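Local coordinates for protein salt-tolerant glutaminase (Micrococcus luteus, PDB 3AGD) that probably hydrolyses L-glutamine to L-glutamate and ammonium, as a member of the glutaminase family, at residues Tyr71-Val76 and Leu135-Glu140; Gly215-Pro218 and Arg223-Pro226. All blocks are in the same frame, centred on the assembly; numbering follows the deposited sequence.

Interaction 1: Tyr71-Val76 and Leu135-Glu140; sequences YAAALV and LDRAVE
Ala-73 and Arg-137 meet where two helical segments, Tyr-71 to Val-76 and Leu-135 to Glu-140, run past each other. The backbones come closest at Ala-73 and Ala-138, whose CA atoms lie 7.4 Å apart. The contact is small, with 127 Å² buried in all. It rests on van der Waals packing against one long side chain. The CB of Ala-73 sits over one face of the Arg-137 guanidinium, 3.7 Å above its plane and offset toward the rim. Val-76 comes to the edge of the same group, near its plane, with CG1 3.9 Å from Arg-137 NH1. The Val-76 and Arg-137 side chains cross at about a right angle. A bend at chi2 (55°) of Arg-137 lays the guanidinium beside Ala-73 and Val-76. Its NH2 forms a salt bridge with Glu-140 OE1 at 2.8 Å, approaching from above the carboxylate plane. Asp-77, just past Val-76, forms a salt bridge with Arg-137 NE, so the guanidinium has a carboxylate partner from each helix. The contact joins helix 67-78 to helix 131-146. Helices 227-240, 80-84 and 114-123 pack on other side chains of segment 71-76.

Interaction 2: Gly215-Pro218 and Arg223-Pro226; sequences GIHP and RMLP
Gly-215 O accepts two backbone hydrogen bonds from the facing segment. Met-224 N gives the shorter, 2.7 Å to Gly-215 O, nearly along the C=O axis. Leu-225 N lies 3.2 Å from Gly-215 O, in the carbonyl plane on a lone pair. Gly-215 has a positive phi (109°), and its CA lies close to Leu-225 O in a CA-H...O contact. Arg-223 starts extended. It then bends at chi3 (-66°), which brings its end back to Ile-216 and near Gly-215. Ile-216 CG1 lies over one face of the guanidinium, 3.6 Å above the plane and toward its rim. Ile-216 CD1 also touches Arg-223 NH2, at 3.6 Å. Arg-223 NH1 donates to Leu-225 O at 2.9 Å, with the acceptor in the guanidinium plane, and also to Gly-214 O. These two hydrogen bonds help fix the rotation of the group. Met-224 CG lies beside its own backbone N (chi1 -51°), where it meets His-217 CB at 3.8 Å, near the plane of the imidazole at its edge. His-217 ND1 is hydrogen-bonded to the backbone N of Met-219, while its ring meets Trp-369 of the second subunit. The arrangement is a helix-loop-helix connection of the glutaminase domain, between helices 201-212 and 227-240. Its loop doubles back on itself through an isolated beta bridge, Ile-216 with Arg-223, and Pro-226 takes the N-cap position of the second helix.

Along the chain, helix 67-78 comes first and helix 131-146 follows. Interaction 1 joins them across 58 intervening residues, including helices 80-84 and 114-123. Interaction 2 opens later, after helix 201-212, and closes a short loop of four residues ahead of helix 227-240. The two contacts are in series and neither nest nor cross. The centres of interaction 1 and interaction 2 lie about 14 Å apart, yet the two touch directly. Val-76 CG2 packs on Leu-225 CD2 at 3.8 Å, and Ala-72 also packs on Leu-225. Leu-225 further meets Ile-141 of helix 131-146. Segment 223-226 thus packs on both helices of interaction 1, within the glutaminase domain.

Interaction 1: Tyr71-Val76 and Leu135-Glu140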
loop_
_atom_site.group_PDB
_atom_site.type_symbol
_atom_site.label_atom_id
_atom_site.label_comp_id
_atom_site.label_asym_id
_atom_site.label_seq_id
_atom_site.Cartn_x
_atom_site.Cartn_y
_atom_site.Cartn_z
ATOM N N TYR A 71 11.542 -17.564 -0.296
ATOM C CA TYR A 71 11.439 -16.878 0.990
ATOM C C TYR A 71 10.079 -17.213 1.605
ATOM O O TYR A 71 9.981 -17.500 2.793
ATOM C CB TYR A 71 11.594 -15.362 0.782
ATOM C CG TYR A 71 11.588 -14.514 2.042
ATOM C CD1 TYR A 71 12.181 -14.967 3.225
ATOM C CD2 TYR A 71 11.056 -13.220 2.026
ATOM C CE1 TYR A 71 12.252 -14.152 4.361
ATOM C CE2 TYR A 71 11.124 -12.395 3.152
ATOM C CZ TYR A 71 11.724 -12.865 4.318
ATOM O OH TYR A 71 11.810 -12.046 5.428
ATOM N N ALA A 72 9.031 -17.192 0.788
ATOM C CA ALA A 72 7.695 -17.524 1.277
ATOM C C ALA A 72 7.666 -18.977 1.775
ATOM O O ALA A 72 7.165 -19.262 2.861
ATOM C CB ALA A 72 6.671 -17.323 0.172
ATOM N N ALA A 73 8.218 -19.890 0.982
ATOM C CA ALA A 73 8.258 -21.306 1.344
ATOM C C ALA A 73 8.974 -21.522 2.682
ATOM O O ALA A 73 8.543 -22.330 3.507
ATOM C CB ALA A 73 8.959 -22.103 0.244
ATOM N N ALA A 74 10.071 -20.800 2.884
ATOM C CA ALA A 74 10.838 -20.905 4.118
ATOM C C ALA A 74 10.002 -20.466 5.311
ATOM O O ALA A 74 10.030 -21.101 6.367
ATOM C CB ALA A 74 12.097 -20.057 4.025
ATOM N N LEU A 75 9.264 -19.372 5.144
ATOM C CA LEU A 75 8.417 -18.856 6.219
ATOM C C LEU A 75 7.325 -19.875 6.529
ATOM O O LEU A 75 7.034 -20.168 7.694
ATOM C CB LEU A 75 7.809 -17.508 5.803
ATOM C CG LEU A 75 8.830 -16.366 5.681
ATOM C CD1 LEU A 75 8.287 -15.229 4.827
ATOM C CD2 LEU A 75 9.196 -15.875 7.081
ATOM N N VAL A 76 6.722 -20.419 5.480
ATOM C CA VAL A 76 5.681 -21.425 5.644
ATOM C C VAL A 76 6.244 -22.665 6.336
ATOM O O VAL A 76 5.654 -23.194 7.270
ATOM C CB VAL A 76 5.108 -21.871 4.281
ATOM C CG1 VAL A 76 4.264 -23.135 4.455
ATOM C CG2 VAL A 76 4.263 -20.760 3.690
ATOM N N LEU A 135 15.681 -28.589 -3.039
ATOM C CA LEU A 135 15.495 -28.155 -4.420
ATOM C C LEU A 135 14.052 -28.442 -4.818
ATOM O O LEU A 135 13.384 -27.585 -5.396
ATOM C CB LEU A 135 16.444 -28.895 -5.370
ATOM C CG LEU A 135 16.917 -28.104 -6.599
ATOM C CD1 LEU A 135 17.484 -29.066 -7.624
ATOM C CD2 LEU A 135 15.776 -27.306 -7.207
ATOM N N ASP A 136 13.568 -29.644 -4.511
ATOM C CA ASP A 136 12.190 -29.993 -4.839
ATOM C C ASP A 136 11.234 -28.966 -4.238
ATOM O O ASP A 136 10.268 -28.566 -4.875
ATOM C CB ASP A 136 11.817 -31.389 -4.310
ATOM C CG ASP A 136 12.471 -32.520 -5.100
ATOM O OD1 ASP A 136 12.892 -32.289 -6.254
ATOM O OD2 ASP A 136 12.546 -33.650 -4.567
ATOM N N ARG A 137 11.508 -28.536 -3.012
ATOM C CA ARG A 137 10.651 -27.560 -2.344
ATOM C C ARG A 137 10.655 -26.209 -3.070
ATOM O O ARG A 137 9.609 -25.574 -3.227
ATOM C CB ARG A 137 11.094 -27.384 -0.888
ATOM C CG ARG A 137 10.255 -26.382 -0.084
ATOM C CD ARG A 137 8.774 -26.720 -0.129
ATOM N NE ARG A 137 7.997 -25.871 0.767
ATOM C CZ ARG A 137 6.763 -25.448 0.511
ATOM N NH1 ARG A 137 6.127 -24.681 1.385
ATOM N NH2 ARG A 137 6.172 -25.777 -0.630
ATOM N N ALA A 138 11.828 -25.770 -3.518
ATOM C CA ALA A 138 11.929 -24.502 -4.231
ATOM C C ALA A 138 11.146 -24.592 -5.544
ATOM O O ALA A 138 10.369 -23.702 -5.884
ATOM C CB ALA A 138 13.397 -24.168 -4.508
ATOM N N VAL A 139 11.348 -25.679 -6.278
ATOM C CA VAL A 139 10.657 -25.869 -7.543
ATOM C C VAL A 139 9.153 -25.962 -7.310
ATOM O O VAL A 139 8.363 -25.438 -8.093
ATOM C CB VAL A 139 11.146 -27.150 -8.254
ATOM C CG1 VAL A 139 10.274 -27.444 -9.474
ATOM C CG2 VAL A 139 12.598 -26.976 -8.682
ATOM N N GLU A 140 8.764 -26.622 -6.222
ATOM C CA GLU A 140 7.357 -26.792 -5.893
ATOM C C GLU A 140 6.631 -25.487 -5.578
ATOM O O GLU A 140 5.568 -25.213 -6.140
ATOM C CB GLU A 140 7.194 -27.740 -4.701
ATOM C CG GLU A 140 5.751 -27.855 -4.233
ATOM C CD GLU A 140 5.609 -28.538 -2.883
ATOM O OE1 GLU A 140 6.380 -28.203 -1.958
ATOM O OE2 GLU A 140 4.714 -29.398 -2.744
#

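Interaction 2: Gly215-Pro218 and Arg223-Pro226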
loop_
_atom_site.group_PDB
_atom_site.type_symbol
_atom_site.label_atom_id
_atom_site.label_comp_id
_atom_site.label_asym_id
_atom_site.label_seq_id
_atom_site.Cartn_x
_atom_site.Cartn_y
_atom_site.Cartn_z
ATOM N N GLY A 215 -2.036 -13.942 -1.000
ATOM C CA GLY A 215 -1.857 -15.382 -0.921
ATOM C C GLY A 215 -2.918 -16.247 -1.587
ATOM O O GLY A 215 -2.891 -17.469 -1.449
ATOM N N ILE A 216 -3.841 -15.631 -2.319
ATOM C CA ILE A 216 -4.905 -16.376 -2.991
ATOM C C ILE A 216 -4.643 -16.521 -4.494
ATOM O O ILE A 216 -4.339 -15.542 -5.178
ATOM C CB ILE A 216 -6.270 -15.677 -2.786
ATOM C CG1 ILE A 216 -6.597 -15.622 -1.291
ATOM C CG2 ILE A 216 -7.370 -16.425 -3.538
ATOM C CD1 ILE A 216 -7.787 -14.737 -0.954
ATOM N N HIS A 217 -4.751 -17.742 -5.012
ATOM C CA HIS A 217 -4.521 -17.938 -6.436
ATOM C C HIS A 217 -5.680 -17.313 -7.198
ATOM O O HIS A 217 -6.836 -17.667 -6.992
ATOM C CB HIS A 217 -4.395 -19.420 -6.787
ATOM C CG HIS A 217 -3.669 -19.657 -8.073
ATOM N ND1 HIS A 217 -4.200 -19.323 -9.300
ATOM C CD2 HIS A 217 -2.411 -20.097 -8.317
ATOM C CE1 HIS A 217 -3.301 -19.541 -10.242
ATOM N NE2 HIS A 217 -2.205 -20.010 -9.671
ATOM N N PRO A 218 -5.378 -16.369 -8.093
ATOM C CA PRO A 218 -6.393 -15.677 -8.887
ATOM C C PRO A 218 -7.235 -16.544 -9.819
ATOM O O PRO A 218 -8.344 -16.162 -10.179
ATOM C CB PRO A 218 -5.575 -14.628 -9.642
ATOM C CG PRO A 218 -4.271 -15.315 -9.852
ATOM C CD PRO A 218 -4.021 -15.969 -8.508
ATOM N N ARG A 223 -6.352 -20.629 -1.312
ATOM C CA ARG A 223 -5.283 -19.932 -0.608
ATOM C C ARG A 223 -4.003 -20.747 -0.714
ATOM O O ARG A 223 -3.950 -21.898 -0.281
ATOM C CB ARG A 223 -5.639 -19.703 0.865
ATOM C CG ARG A 223 -4.498 -19.077 1.676
ATOM C CD ARG A 223 -4.965 -18.572 3.040
ATOM N NE ARG A 223 -5.907 -17.462 2.912
ATOM C CZ ARG A 223 -5.578 -16.239 2.504
ATOM N NH1 ARG A 223 -4.319 -15.949 2.182
ATOM N NH2 ARG A 223 -6.514 -15.303 2.412
ATOM N N MET A 224 -2.976 -20.143 -1.305
ATOM C CA MET A 224 -1.688 -20.798 -1.484
ATOM C C MET A 224 -0.722 -20.451 -0.358
ATOM O O MET A 224 0.168 -21.238 -0.038
ATOM C CB MET A 224 -1.059 -20.377 -2.813
ATOM C CG MET A 224 -1.977 -20.531 -4.008
ATOM S SD MET A 224 -2.704 -22.180 -4.091
ATOM C CE MET A 224 -1.306 -23.139 -4.681
ATOM N N LEU A 225 -0.899 -19.272 0.234
ATOM C CA LEU A 225 -0.027 -18.814 1.311
ATOM C C LEU A 225 -0.775 -18.017 2.369
ATOM O O LEU A 225 -1.765 -17.347 2.074
ATOM C CB LEU A 225 1.080 -17.908 0.755
ATOM C CG LEU A 225 2.108 -18.411 -0.263
ATOM C CD1 LEU A 225 2.852 -17.215 -0.854
ATOM C CD2 LEU A 225 3.083 -19.377 0.406
ATOM N N PRO A 226 -0.315 -18.090 3.626
ATOM C CA PRO A 226 -0.986 -17.325 4.681
ATOM C C PRO A 226 -0.813 -15.864 4.268
ATOM O O PRO A 226 0.242 -15.494 3.748
ATOM C CB PRO A 226 -0.170 -17.667 5.925
ATOM C CG PRO A 226 0.307 -19.082 5.633
ATOM C CD PRO A 226 0.722 -18.978 4.185
#